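Local coordinates for protein BB0689 (PDB 4D53) that is of unknown function but is an outer surface lipoprotein of the Lyme disease spirochaete built on a CAP-superfamily domain, at residues H5-K10 and K119-I124; E22-L27 and L105-T110; V41-A46 and G114-K119; L77-L82 and H101-I106. All blocks are in the same frame, centred on the assembly; numbering follows the deposited sequence.

Contact 1: H5-K10 and K119-I124; sequences HKIDTK and KTTDNI
H5 and T121 hold each other by two bonds. The backbone N of H5 donates to T121 OG1 at 2.8 Å, and T121 N returns a bond to H5 O at 2.9 Å, arriving in the carbonyl plane. T121 can accept in this way because its hydroxyl sits between its own N and carbonyl carbon (chi1 50°), while CG2 lies 4.0 Å from H5 CB. Two residues on, I7 N donates to K119 O at 2.8 Å in a fairly straight bond of 163°. Between these links K6 and T120 form a single beta bridge, with T120 CA 3.2 Å from H5 O in a CA-H...O contact. A water accepts from K119 N and probably donates to I7 O, bridging the two chains just past the last direct bond. Apolar contact is slight: I7 CD1 rests over the T120 carbonyl, and T9 CG2 meets K119 CB at 4.0 Å. Behind this shell, T120 OG1 accepts from I124 N, just beyond the type I turn T120-N123, and T9 OG1 is bonded to R117 O, just before helix 10-26. The N-terminal segment is thus tied to the turn between strands 112-119 and 125-134 largely through main-chain hydrogen bonds, with the T121 hydroxyl the one side-chain acceptor across the contact.

Contact 2: E22-L27 and L105-T110; sequences ELRKKL and LINTDT
R24 reaches from the last turn of helix 10-26 to the backbone at the C-terminal end of helix 99-105, and its guanidinium supplies all the hydrogen bonds of the contact. NH1 and NH2 close end-on upon a single atom, N107 O, at 2.9 and 2.8 Å respectively. The NH1 bond falls on a lone pair of that oxygen, whereas NH2 comes in almost in line with the C=O bond; N107 O lies within 1° of the guanidinium plane. NH1 also donates to L105 O at 2.9 Å, still near the plane of its own group but well above that of the L105 carbonyl. A bend at chi3 (62°) turns the guanidinium across to these two oxygens, and the R24 methylenes pass beside L105 O, CG being 3.5 Å from it.

The apolar contacts involve L23, L27, L105 and I106. L27 CD1 meets I106 CG2 at 3.7 Å, the two side chains slanting past one another, while L23 CD2 lies more loosely against L105 CB at 4.4 Å. Beyond the two segments, NH2 bonds N30 O, and L29 and L32 pack on the R24 side chain.

R24 thus takes up the carbonyl of L105, the last residue of helix 99-105, together with that of N107 just beyond; their convergence on one buried cation probably offsets part of its desolvation cost and fixes the path of the chain as it leaves the helix.

Contact 3: V41-A46 and G114-K119; sequences VAKEYA and GGYRLK
Y116 carries the largest share of the interface, its ring lying under the side chain of K43 on helix 36-52, which packs on the central sheet of the CAP domain. K43 CG stands 3.6 Å from the ring centroid and only 3° off the ring normal, a CH-pi contact over the middle of the face. The rest of the lysine follows the ring outward: CB is 3.6 Å from Y116 CG near the base, CD approaches CE1, and CE lies 3.9 Å from Y116 CZ. An extended lysine chain, with CG anti to the backbone N (chi1 -179°), makes this progression possible.

A46 approaches the same ring differently, at its edge, with CB 3.8 Å from Y116 CD2. The methyl is shared with L118, whose CB is 4.1 Å away, while L118 CD2 packs against the A46 carbonyl oxygen at 3.4 Å. One turn earlier, A42 CB touches G115 CA at 3.7 Å.

The axes of the two short segments come within 6.6 Å at an angle of 31°, a close approach consistent with the small alanines A42 and A46 facing the strand. V128 of strand 125-134 receives A42 and A46 as well, so this helical face covers two adjoining strands. No hydrogen bond joins the segments: the contact rests on van der Waals packing and on the polarised methylenes of K43, which would suit the electron-rich tyrosine face while the ammonium group continues past the ring.

Contact 4: L77-L82 and H101-I106; sequences LTREIL and HKEALI
Helix 99-105 packs on strand 75-84, an outermost strand of the mixed sheet in this CAP domain, and I81 is the main apolar bridge between them. Its CG2 presses on A104 CB at 3.5 Å, and its CD1 meets L105 CD2 at 3.8 Å, the two longer side chains crossing at about a right angle. With CG1 between the backbone N and carbonyl carbon (chi1 56°), I81 sends its two branches to different helix residues. CG2 is also close to H101, 4.3 Å from that residue's CB. The small A104 turns its methyl to the strand, and R79 CD passes 4.2 Å from A104 CA. R79 and E103 also form an ion pair between strand and helix, but the atoms modelled there are too close together for its detailed geometry to be trusted. R79 NH2 has a second acidic partner in D109. The axes of the two short segments approach to 8.6 Å and make an angle of 126°. W95 of helix 91-96 meets H101 edge-to-face and also packs on I81, while V129 and F131 of the neighbouring strand 125-134 touch I81, so that helices 91-96 and 99-105 together cover this part of the sheet.

In the fold
Contacts 3 and 4 place helices against the sheet, while contacts 1 and 2 lie toward its periphery. Contacts 1 and 2 are on opposite sides of the chain's centre, about 28 Å between centres, and fasten the regions at the two ends of helix 10-26. Contact 3 is nearest the centre and adjoins contact 1 through the shared K119, their centres about 11 Å apart. Contacts 2 and 4 share L105 and I106, and a salt bridge from D109 to R79 joins them. Strands 112-119 and 75-84 flank strand 125-134, linking contacts 3 and 4 through one sheet. Along the chain, contact 1 encloses the other three, contacts 2 and 3 alternate, and together they tie distant segments into one CAP domain.

Contact 1: H5-K10 and K119-I124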
loop_
_atom_site.group_PDB
_atom_site.type_symbol
_atom_site.label_atom_id
_atom_site.label_comp_id
_atom_site.label_asym_id
_atom_site.label_seq_id
_atom_site.Cartn_x
_atom_site.Cartn_y
_atom_site.Cartn_z
ATOM N N HIS A 5 -6.179 -19.810 -3.004
ATOM C CA HIS A 5 -7.336 -18.908 -3.182
ATOM C C HIS A 5 -7.150 -17.665 -2.310
ATOM O O HIS A 5 -6.575 -17.789 -1.231
ATOM C CB HIS A 5 -8.593 -19.583 -2.656
ATOM C CG HIS A 5 -8.950 -20.841 -3.370
ATOM N ND1 HIS A 5 -9.491 -20.845 -4.643
ATOM C CD2 HIS A 5 -8.886 -22.134 -2.968
ATOM C CE1 HIS A 5 -9.705 -22.100 -5.010
ATOM N NE2 HIS A 5 -9.340 -22.897 -4.016
ATOM N N LYS A 6 -7.758 -16.594 -2.712
ATOM C CA LYS A 6 -7.625 -15.360 -1.886
ATOM C C LYS A 6 -8.561 -15.354 -0.681
ATOM O O LYS A 6 -9.732 -15.789 -0.762
ATOM C CB LYS A 6 -7.876 -14.192 -2.754
ATOM C CG LYS A 6 -6.828 -13.928 -3.823
ATOM C CD LYS A 6 -7.147 -12.700 -4.616
ATOM C CE LYS A 6 -8.357 -12.716 -5.529
ATOM N NZ LYS A 6 -8.325 -13.684 -6.642
ATOM N N ILE A 7 -8.307 -14.838 0.408
ATOM C CA ILE A 7 -9.152 -14.613 1.564
ATOM C C ILE A 7 -9.585 -13.166 1.608
ATOM O O ILE A 7 -8.812 -12.264 1.252
ATOM C CB ILE A 7 -8.417 -15.081 2.812
ATOM C CG1 ILE A 7 -8.124 -16.571 2.652
ATOM C CG2 ILE A 7 -9.153 -14.720 4.095
ATOM C CD1 ILE A 7 -7.083 -17.092 3.615
ATOM N N ASP A 8 -10.827 -12.884 2.063
ATOM C CA ASP A 8 -11.304 -11.476 2.092
ATOM C C ASP A 8 -10.475 -10.719 3.121
ATOM O O ASP A 8 -10.450 -11.093 4.240
ATOM C CB ASP A 8 -12.824 -11.430 2.507
ATOM C CG ASP A 8 -13.452 -10.080 2.378
ATOM O OD1 ASP A 8 -12.819 -9.061 2.592
ATOM O OD2 ASP A 8 -14.662 -10.011 1.997
ATOM N N THR A 9 -9.909 -9.566 2.796
ATOM C CA THR A 9 -9.142 -8.821 3.815
ATOM C C THR A 9 -9.731 -7.398 3.915
ATOM O O THR A 9 -9.048 -6.432 4.293
ATOM C CB THR A 9 -7.680 -8.733 3.344
ATOM O OG1 THR A 9 -7.655 -8.231 2.027
ATOM C CG2 THR A 9 -7.117 -10.055 3.351
ATOM N N LYS A 10 -10.986 -7.214 3.521
ATOM C CA LYS A 10 -11.543 -5.864 3.603
ATOM C C LYS A 10 -11.442 -5.291 4.990
ATOM O O LYS A 10 -11.096 -4.085 5.166
ATOM C CB LYS A 10 -13.030 -5.824 3.157
ATOM C CG LYS A 10 -13.507 -4.418 2.890
ATOM C CD LYS A 10 -14.920 -4.456 2.305
ATOM C CE LYS A 10 -15.460 -3.059 2.042
ATOM N NZ LYS A 10 -16.945 -3.132 2.199
ATOM N N LYS A 119 -3.960 -12.255 1.033
ATOM C CA LYS A 119 -3.762 -13.329 1.978
ATOM C C LYS A 119 -4.404 -14.553 1.349
ATOM O O LYS A 119 -5.548 -14.478 0.819
ATOM C CB LYS A 119 -4.362 -12.904 3.265
ATOM C CG LYS A 119 -3.989 -13.664 4.464
ATOM C CD LYS A 119 -4.628 -13.035 5.679
ATOM C CE LYS A 119 -4.464 -14.067 6.781
ATOM N NZ LYS A 119 -5.030 -13.664 8.088
ATOM N N THR A 120 -3.631 -15.611 1.197
ATOM C CA THR A 120 -4.081 -16.745 0.403
ATOM C C THR A 120 -4.101 -17.979 1.244
ATOM O O THR A 120 -3.569 -18.010 2.337
ATOM C CB THR A 120 -3.199 -17.082 -0.754
ATOM O OG1 THR A 120 -1.942 -17.575 -0.232
ATOM C CG2 THR A 120 -3.113 -15.938 -1.684
ATOM N N THR A 121 -4.686 -19.021 0.668
ATOM C CA THR A 121 -4.810 -20.294 1.362
ATOM C C THR A 121 -3.513 -21.000 1.448
ATOM O O THR A 121 -3.380 -21.842 2.310
ATOM C CB THR A 121 -5.907 -21.205 0.714
ATOM O OG1 THR A 121 -5.747 -21.305 -0.703
ATOM C CG2 THR A 121 -7.244 -20.554 0.943
ATOM N N ASP A 122 -2.557 -20.639 0.588
ATOM C CA ASP A 122 -1.183 -21.204 0.643
ATOM C C ASP A 122 -0.195 -20.256 1.344
ATOM O O ASP A 122 0.982 -20.261 1.045
ATOM C CB ASP A 122 -0.687 -21.680 -0.769
ATOM C CG ASP A 122 -0.684 -20.587 -1.809
ATOM O OD1 ASP A 122 -1.253 -19.473 -1.613
ATOM O OD2 ASP A 122 -0.104 -20.815 -2.888
ATOM N N ASN A 123 -0.679 -19.426 2.280
ATOM C CA ASN A 123 0.203 -18.697 3.183
ATOM C C ASN A 123 0.947 -17.535 2.554
ATOM O O ASN A 123 1.938 -17.162 3.071
ATOM C CB ASN A 123 1.266 -19.608 3.782
ATOM C CG ASN A 123 0.694 -20.599 4.743
ATOM O OD1 ASN A 123 -0.496 -20.926 4.699
ATOM N ND2 ASN A 123 1.541 -21.085 5.633
ATOM N N ILE A 124 0.486 -17.002 1.445
ATOM C CA ILE A 124 0.943 -15.719 0.993
ATOM C C ILE A 124 0.268 -14.628 1.807
ATOM O O ILE A 124 -0.937 -14.739 2.189
ATOM C CB ILE A 124 0.700 -15.577 -0.483
ATOM C CG1 ILE A 124 1.549 -16.608 -1.202
ATOM C CG2 ILE A 124 1.003 -14.186 -0.958
ATOM C CD1 ILE A 124 1.139 -16.787 -2.649
HETATM O O HOH W 1 -6.566 -11.555 -0.252
#

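Contact 2: E22-L27 and L105-T110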
loop_
_atom_site.group_PDB
_atom_site.type_symbol
_atom_site.label_atom_id
_atom_site.label_comp_id
_atom_site.label_asym_id
_atom_site.label_seq_id
_atom_site.Cartn_x
_atom_site.Cartn_y
_atom_site.Cartn_z
ATOM N N GLU A 22 -4.466 7.371 12.569
ATOM C CA GLU A 22 -4.192 7.779 13.966
ATOM C C GLU A 22 -2.754 8.218 14.189
ATOM O O GLU A 22 -2.487 9.218 14.865
ATOM C CB GLU A 22 -4.595 6.680 14.943
ATOM C CG GLU A 22 -4.863 7.237 16.323
ATOM C CD GLU A 22 -5.949 8.328 16.325
ATOM O OE1 GLU A 22 -7.131 7.971 16.387
ATOM O OE2 GLU A 22 -5.624 9.532 16.253
ATOM N N LEU A 23 -1.817 7.474 13.632
ATOM C CA LEU A 23 -0.426 7.894 13.595
ATOM C C LEU A 23 -0.265 9.256 12.978
ATOM O O LEU A 23 0.382 10.154 13.582
ATOM C CB LEU A 23 0.490 6.871 12.890
ATOM C CG LEU A 23 1.891 7.342 12.469
ATOM C CD1 LEU A 23 2.760 7.382 13.726
ATOM C CD2 LEU A 23 2.449 6.321 11.488
ATOM N N ARG A 24 -0.856 9.492 11.808
ATOM C CA ARG A 24 -0.653 10.793 11.165
ATOM C C ARG A 24 -1.333 11.941 11.975
ATOM O O ARG A 24 -0.802 13.063 12.037
ATOM C CB ARG A 24 -1.121 10.757 9.740
ATOM C CG ARG A 24 -0.282 9.839 8.825
ATOM C CD ARG A 24 -0.916 9.709 7.462
ATOM N NE ARG A 24 -0.989 10.989 6.776
ATOM C CZ ARG A 24 -0.005 11.551 6.141
ATOM N NH1 ARG A 24 1.157 10.916 6.052
ATOM N NH2 ARG A 24 -0.132 12.806 5.600
ATOM N N LYS A 25 -2.475 11.648 12.546
ATOM C CA LYS A 25 -3.190 12.603 13.332
ATOM C C LYS A 25 -2.384 13.045 14.573
ATOM O O LYS A 25 -2.268 14.236 14.868
ATOM C CB LYS A 25 -4.520 12.027 13.728
ATOM C CG LYS A 25 -5.303 13.006 14.596
ATOM C CD LYS A 25 -6.649 12.476 14.938
ATOM C CE LYS A 25 -7.478 13.656 15.435
ATOM N NZ LYS A 25 -8.796 13.220 15.936
ATOM N N LYS A 26 -1.733 12.091 15.237
ATOM C CA LYS A 26 -0.896 12.392 16.380
ATOM C C LYS A 26 0.304 13.219 15.998
ATOM O O LYS A 26 0.826 13.933 16.849
ATOM C CB LYS A 26 -0.469 11.105 17.136
ATOM C CG LYS A 26 -1.576 10.391 17.924
ATOM C CD LYS A 26 -2.781 11.261 18.269
ATOM C CE LYS A 26 -3.971 10.518 18.900
ATOM N NZ LYS A 26 -3.604 9.196 19.497
ATOM N N LEU A 27 0.769 13.157 14.785
ATOM C CA LEU A 27 1.828 14.011 14.352
ATOM C C LEU A 27 1.328 15.354 13.704
ATOM O O LEU A 27 2.140 16.094 13.135
ATOM C CB LEU A 27 2.780 13.325 13.385
ATOM C CG LEU A 27 3.584 12.204 14.109
ATOM C CD1 LEU A 27 4.205 11.385 13.000
ATOM C CD2 LEU A 27 4.682 12.858 14.942
ATOM N N LEU A 105 5.056 6.783 5.359
ATOM C CA LEU A 105 3.940 6.842 6.284
ATOM C C LEU A 105 3.670 8.232 6.834
ATOM O O LEU A 105 2.522 8.577 7.107
ATOM C CB LEU A 105 4.166 5.943 7.476
ATOM C CG LEU A 105 4.125 4.446 7.301
ATOM C CD1 LEU A 105 4.518 3.727 8.621
ATOM C CD2 LEU A 105 2.695 4.046 6.919
ATOM N N ILE A 106 4.703 9.016 7.016
ATOM C CA ILE A 106 4.512 10.352 7.596
ATOM C C ILE A 106 4.688 11.497 6.542
ATOM O O ILE A 106 4.957 12.635 6.936
ATOM C CB ILE A 106 5.446 10.568 8.848
ATOM C CG1 ILE A 106 6.907 10.594 8.456
ATOM C CG2 ILE A 106 5.112 9.548 9.894
ATOM C CD1 ILE A 106 7.833 11.108 9.586
ATOM N N ASN A 107 4.578 11.182 5.261
ATOM C CA ASN A 107 4.743 12.165 4.193
ATOM C C ASN A 107 3.645 13.272 4.230
ATOM O O ASN A 107 2.514 13.036 4.639
ATOM C CB ASN A 107 4.889 11.526 2.851
ATOM C CG ASN A 107 3.580 11.221 2.192
ATOM O OD1 ASN A 107 2.935 10.151 2.356
ATOM N ND2 ASN A 107 3.088 12.248 1.523
ATOM N N THR A 108 4.034 14.461 3.776
ATOM C CA THR A 108 3.086 15.597 3.622
ATOM C C THR A 108 2.852 15.937 2.194
ATOM O O THR A 108 2.216 16.946 1.922
ATOM C CB THR A 108 3.646 16.907 4.272
ATOM O OG1 THR A 108 4.913 17.243 3.706
ATOM C CG2 THR A 108 3.729 16.746 5.658
ATOM N N ASP A 109 3.345 15.127 1.260
ATOM C CA ASP A 109 3.288 15.398 -0.136
ATOM C C ASP A 109 1.997 14.889 -0.790
ATOM O O ASP A 109 1.811 15.162 -1.955
ATOM C CB ASP A 109 4.360 14.688 -0.949
ATOM C CG ASP A 109 5.739 15.107 -0.676
ATOM O OD1 ASP A 109 5.952 16.150 0.033
ATOM O OD2 ASP A 109 6.589 14.299 -1.202
ATOM N N THR A 110 1.266 13.978 -0.148
ATOM C CA THR A 110 0.205 13.204 -0.847
ATOM C C THR A 110 -1.075 13.501 -0.089
ATOM O O THR A 110 -1.007 13.806 1.091
ATOM C CB THR A 110 0.494 11.664 -0.881
ATOM O OG1 THR A 110 0.632 11.214 0.475
ATOM C CG2 THR A 110 1.696 11.337 -1.712
#

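Contact 3: V41-A46 and G114-K119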
loop_
_atom_site.group_PDB
_atom_site.type_symbol
_atom_site.label_atom_id
_atom_site.label_comp_id
_atom_site.label_asym_id
_atom_site.label_seq_id
_atom_site.Cartn_x
_atom_site.Cartn_y
_atom_site.Cartn_z
ATOM N N VAL A 41 -5.082 -0.280 -8.110
ATOM C CA VAL A 41 -3.676 -0.471 -8.525
ATOM C C VAL A 41 -2.948 -1.354 -7.487
ATOM O O VAL A 41 -2.210 -2.244 -7.878
ATOM C CB VAL A 41 -2.974 0.883 -8.736
ATOM C CG1 VAL A 41 -1.507 0.737 -9.096
ATOM C CG2 VAL A 41 -3.680 1.676 -9.862
ATOM N N ALA A 42 -3.154 -1.088 -6.191
ATOM C CA ALA A 42 -2.498 -1.856 -5.125
ATOM C C ALA A 42 -2.919 -3.297 -5.162
ATOM O O ALA A 42 -2.086 -4.188 -4.977
ATOM C CB ALA A 42 -2.794 -1.229 -3.758
ATOM N N LYS A 43 -4.213 -3.588 -5.376
ATOM C CA LYS A 43 -4.673 -4.923 -5.458
ATOM C C LYS A 43 -4.101 -5.711 -6.651
ATOM O O LYS A 43 -3.632 -6.834 -6.491
ATOM C CB LYS A 43 -6.228 -5.000 -5.478
ATOM C CG LYS A 43 -6.772 -6.420 -5.537
ATOM C CD LYS A 43 -8.332 -6.433 -5.544
ATOM C CE LYS A 43 -8.896 -7.838 -5.431
ATOM N NZ LYS A 43 -10.373 -7.807 -5.424
ATOM N N GLU A 44 -4.058 -5.059 -7.793
ATOM C CA GLU A 44 -3.550 -5.722 -9.015
ATOM C C GLU A 44 -2.087 -6.074 -8.854
ATOM O O GLU A 44 -1.626 -7.179 -9.208
ATOM C CB GLU A 44 -3.706 -4.797 -10.209
ATOM C CG GLU A 44 -5.181 -4.679 -10.607
ATOM C CD GLU A 44 -5.436 -4.001 -11.979
ATOM O OE1 GLU A 44 -4.450 -3.675 -12.746
ATOM O OE2 GLU A 44 -6.671 -3.823 -12.225
ATOM N N TYR A 45 -1.374 -5.119 -8.255
ATOM C CA TYR A 45 0.093 -5.341 -7.996
ATOM C C TYR A 45 0.361 -6.403 -6.930
ATOM O O TYR A 45 1.238 -7.273 -7.118
ATOM C CB TYR A 45 0.766 -4.015 -7.656
ATOM C CG TYR A 45 2.276 -4.126 -7.822
ATOM C CD1 TYR A 45 2.851 -4.524 -9.023
ATOM C CD2 TYR A 45 3.155 -3.819 -6.749
ATOM C CE1 TYR A 45 4.213 -4.586 -9.181
ATOM C CE2 TYR A 45 4.512 -3.874 -6.902
ATOM C CZ TYR A 45 5.063 -4.258 -8.127
ATOM O OH TYR A 45 6.432 -4.292 -8.308
ATOM N N ALA A 46 -0.411 -6.398 -5.838
ATOM C CA ALA A 46 -0.225 -7.354 -4.803
ATOM C C ALA A 46 -0.388 -8.785 -5.379
ATOM O O ALA A 46 0.366 -9.747 -5.057
ATOM C CB ALA A 46 -1.223 -7.145 -3.663
ATOM N N GLY A 114 -4.356 4.347 -0.833
ATOM C CA GLY A 114 -5.109 3.177 -1.156
ATOM C C GLY A 114 -4.223 1.937 -1.064
ATOM O O GLY A 114 -3.084 1.955 -1.510
ATOM N N GLY A 115 -4.746 0.893 -0.468
ATOM C CA GLY A 115 -3.954 -0.339 -0.327
ATOM C C GLY A 115 -4.723 -1.586 -0.397
ATOM O O GLY A 115 -6.003 -1.596 -0.527
ATOM N N TYR A 116 -4.010 -2.673 -0.259
ATOM C CA TYR A 116 -4.613 -4.018 -0.369
ATOM C C TYR A 116 -3.732 -4.999 0.388
ATOM O O TYR A 116 -2.475 -4.861 0.384
ATOM C CB TYR A 116 -4.795 -4.422 -1.856
ATOM C CG TYR A 116 -5.476 -5.797 -2.016
ATOM C CD1 TYR A 116 -6.878 -5.956 -1.788
ATOM C CD2 TYR A 116 -4.741 -6.943 -2.268
ATOM C CE1 TYR A 116 -7.502 -7.213 -1.881
ATOM C CE2 TYR A 116 -5.371 -8.189 -2.381
ATOM C CZ TYR A 116 -6.742 -8.309 -2.163
ATOM O OH TYR A 116 -7.279 -9.586 -2.262
ATOM N N ARG A 117 -4.355 -5.979 1.022
ATOM C CA ARG A 117 -3.704 -7.097 1.637
ATOM C C ARG A 117 -4.097 -8.370 0.882
ATOM O O ARG A 117 -5.259 -8.763 0.853
ATOM C CB ARG A 117 -3.984 -7.224 3.113
ATOM C CG ARG A 117 -3.177 -8.309 3.815
ATOM C CD ARG A 117 -3.736 -8.744 5.145
ATOM N NE ARG A 117 -2.780 -9.503 5.953
ATOM C CZ ARG A 117 -2.940 -9.847 7.247
ATOM N NH1 ARG A 117 -4.065 -9.606 7.907
ATOM N NH2 ARG A 117 -1.992 -10.485 7.918
ATOM N N LEU A 118 -3.108 -8.995 0.271
ATOM C CA LEU A 118 -3.251 -10.375 -0.315
ATOM C C LEU A 118 -2.942 -11.429 0.689
ATOM O O LEU A 118 -1.867 -11.474 1.312
ATOM C CB LEU A 118 -2.377 -10.501 -1.566
ATOM C CG LEU A 118 -2.346 -11.940 -2.099
ATOM C CD1 LEU A 118 -3.702 -12.266 -2.724
ATOM C CD2 LEU A 118 -1.258 -11.991 -3.130
ATOM N N LYS A 119 -3.960 -12.255 1.033
ATOM C CA LYS A 119 -3.762 -13.329 1.978
ATOM C C LYS A 119 -4.404 -14.553 1.349
ATOM O O LYS A 119 -5.548 -14.478 0.819
ATOM C CB LYS A 119 -4.362 -12.904 3.265
ATOM C CG LYS A 119 -3.989 -13.664 4.464
ATOM C CD LYS A 119 -4.628 -13.035 5.679
ATOM C CE LYS A 119 -4.464 -14.067 6.781
ATOM N NZ LYS A 119 -5.030 -13.664 8.088
#

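Contact 4: L77-L82 and H101-I106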
loop_
_atom_site.group_PDB
_atom_site.type_symbol
_atom_site.label_atom_id
_atom_site.label_comp_id
_atom_site.label_asym_id
_atom_site.label_seq_id
_atom_site.Cartn_x
_atom_site.Cartn_y
_atom_site.Cartn_z
ATOM N N LEU A 77 2.412 12.794 -8.132
ATOM C CA LEU A 77 3.373 12.447 -7.096
ATOM C C LEU A 77 2.866 11.201 -6.422
ATOM O O LEU A 77 1.702 11.179 -6.069
ATOM C CB LEU A 77 3.420 13.525 -6.077
ATOM C CG LEU A 77 4.762 13.580 -5.380
ATOM C CD1 LEU A 77 5.067 15.078 -5.134
ATOM C CD2 LEU A 77 4.692 12.693 -4.141
ATOM N N THR A 78 3.743 10.202 -6.214
ATOM C CA THR A 78 3.310 8.947 -5.592
ATOM C C THR A 78 4.380 8.253 -4.733
ATOM O O THR A 78 5.594 8.473 -4.957
ATOM C CB THR A 78 2.846 7.995 -6.665
ATOM O OG1 THR A 78 2.156 6.910 -6.022
ATOM C CG2 THR A 78 4.048 7.476 -7.468
ATOM N N ARG A 79 3.944 7.454 -3.735
ATOM C CA ARG A 79 4.866 6.565 -2.973
ATOM C C ARG A 79 4.224 5.205 -2.798
ATOM O O ARG A 79 2.980 5.123 -2.740
ATOM C CB ARG A 79 5.113 7.045 -1.593
ATOM C CG ARG A 79 5.808 8.396 -1.608
ATOM C CD ARG A 79 5.414 9.127 -0.394
ATOM N NE ARG A 79 5.971 10.484 -0.384
ATOM C CZ ARG A 79 7.243 10.735 -0.165
ATOM N NH1 ARG A 79 8.089 9.729 0.021
ATOM N NH2 ARG A 79 7.665 11.984 -0.063
ATOM N N GLU A 80 5.074 4.199 -2.592
ATOM C CA GLU A 80 4.609 2.804 -2.449
ATOM C C GLU A 80 5.361 2.159 -1.321
ATOM O O GLU A 80 6.622 2.273 -1.268
ATOM C CB GLU A 80 4.874 2.047 -3.733
ATOM C CG GLU A 80 4.552 0.549 -3.601
ATOM C CD GLU A 80 4.732 -0.173 -4.938
ATOM O OE1 GLU A 80 5.887 -0.594 -5.254
ATOM O OE2 GLU A 80 3.701 -0.328 -5.650
ATOM N N ILE A 81 4.658 1.470 -0.418
ATOM C CA ILE A 81 5.284 0.624 0.566
ATOM C C ILE A 81 4.737 -0.808 0.460
ATOM O O ILE A 81 3.522 -0.970 0.263
ATOM C CB ILE A 81 5.146 1.164 2.021
ATOM C CG1 ILE A 81 3.708 1.380 2.407
ATOM C CG2 ILE A 81 5.876 2.570 2.180
ATOM C CD1 ILE A 81 3.374 1.863 3.828
ATOM N N LEU A 82 5.621 -1.790 0.690
ATOM C CA LEU A 82 5.302 -3.172 0.668
ATOM C C LEU A 82 5.626 -3.823 1.936
ATOM O O LEU A 82 6.554 -3.387 2.646
ATOM C CB LEU A 82 6.093 -3.830 -0.493
ATOM C CG LEU A 82 6.063 -3.118 -1.835
ATOM C CD1 LEU A 82 7.030 -3.729 -2.814
ATOM C CD2 LEU A 82 4.643 -3.197 -2.453
ATOM N N HIS A 101 10.566 3.497 4.498
ATOM C CA HIS A 101 9.152 3.273 4.781
ATOM C C HIS A 101 8.477 4.243 5.738
ATOM O O HIS A 101 7.310 4.668 5.528
ATOM C CB HIS A 101 8.841 1.836 5.164
ATOM C CG HIS A 101 9.514 0.847 4.290
ATOM N ND1 HIS A 101 10.029 -0.316 4.790
ATOM C CD2 HIS A 101 9.764 0.823 2.976
ATOM C CE1 HIS A 101 10.559 -1.018 3.816
ATOM N NE2 HIS A 101 10.414 -0.354 2.704
ATOM N N LYS A 102 9.167 4.604 6.795
ATOM C CA LYS A 102 8.677 5.633 7.697
ATOM C C LYS A 102 8.406 6.957 6.921
ATOM O O LYS A 102 7.388 7.564 7.151
ATOM C CB LYS A 102 9.692 5.889 8.809
ATOM C CG LYS A 102 9.268 6.983 9.763
ATOM C CD LYS A 102 10.096 7.031 11.024
ATOM C CE LYS A 102 9.724 8.253 11.862
ATOM N NZ LYS A 102 10.350 8.115 13.173
ATOM N N GLU A 103 9.310 7.367 6.090
ATOM C CA GLU A 103 9.185 8.608 5.284
ATOM C C GLU A 103 7.855 8.616 4.546
ATOM O O GLU A 103 7.146 9.633 4.522
ATOM C CB GLU A 103 10.312 8.707 4.287
ATOM C CG GLU A 103 10.551 10.075 3.719
ATOM C CD GLU A 103 9.591 10.485 2.641
ATOM O OE1 GLU A 103 9.008 9.576 1.954
ATOM O OE2 GLU A 103 9.385 11.736 2.501
ATOM N N ALA A 104 7.489 7.476 3.948
ATOM C CA ALA A 104 6.184 7.374 3.296
ATOM C C ALA A 104 5.037 7.494 4.225
ATOM O O ALA A 104 4.053 8.241 3.935
ATOM C CB ALA A 104 6.140 6.064 2.464
ATOM N N LEU A 105 5.056 6.783 5.359
ATOM C CA LEU A 105 3.940 6.842 6.284
ATOM C C LEU A 105 3.670 8.232 6.834
ATOM O O LEU A 105 2.522 8.577 7.107
ATOM C CB LEU A 105 4.166 5.943 7.476
ATOM C CG LEU A 105 4.125 4.446 7.301
ATOM C CD1 LEU A 105 4.518 3.727 8.621
ATOM C CD2 LEU A 105 2.695 4.046 6.919
ATOM N N ILE A 106 4.703 9.016 7.016
ATOM C CA ILE A 106 4.512 10.352 7.596
ATOM C C ILE A 106 4.688 11.497 6.542
ATOM O O ILE A 106 4.957 12.635 6.936
ATOM C CB ILE A 106 5.446 10.568 8.848
ATOM C CG1 ILE A 106 6.907 10.594 8.456
ATOM C CG2 ILE A 106 5.112 9.548 9.894
ATOM C CD1 ILE A 106 7.833 11.108 9.586
#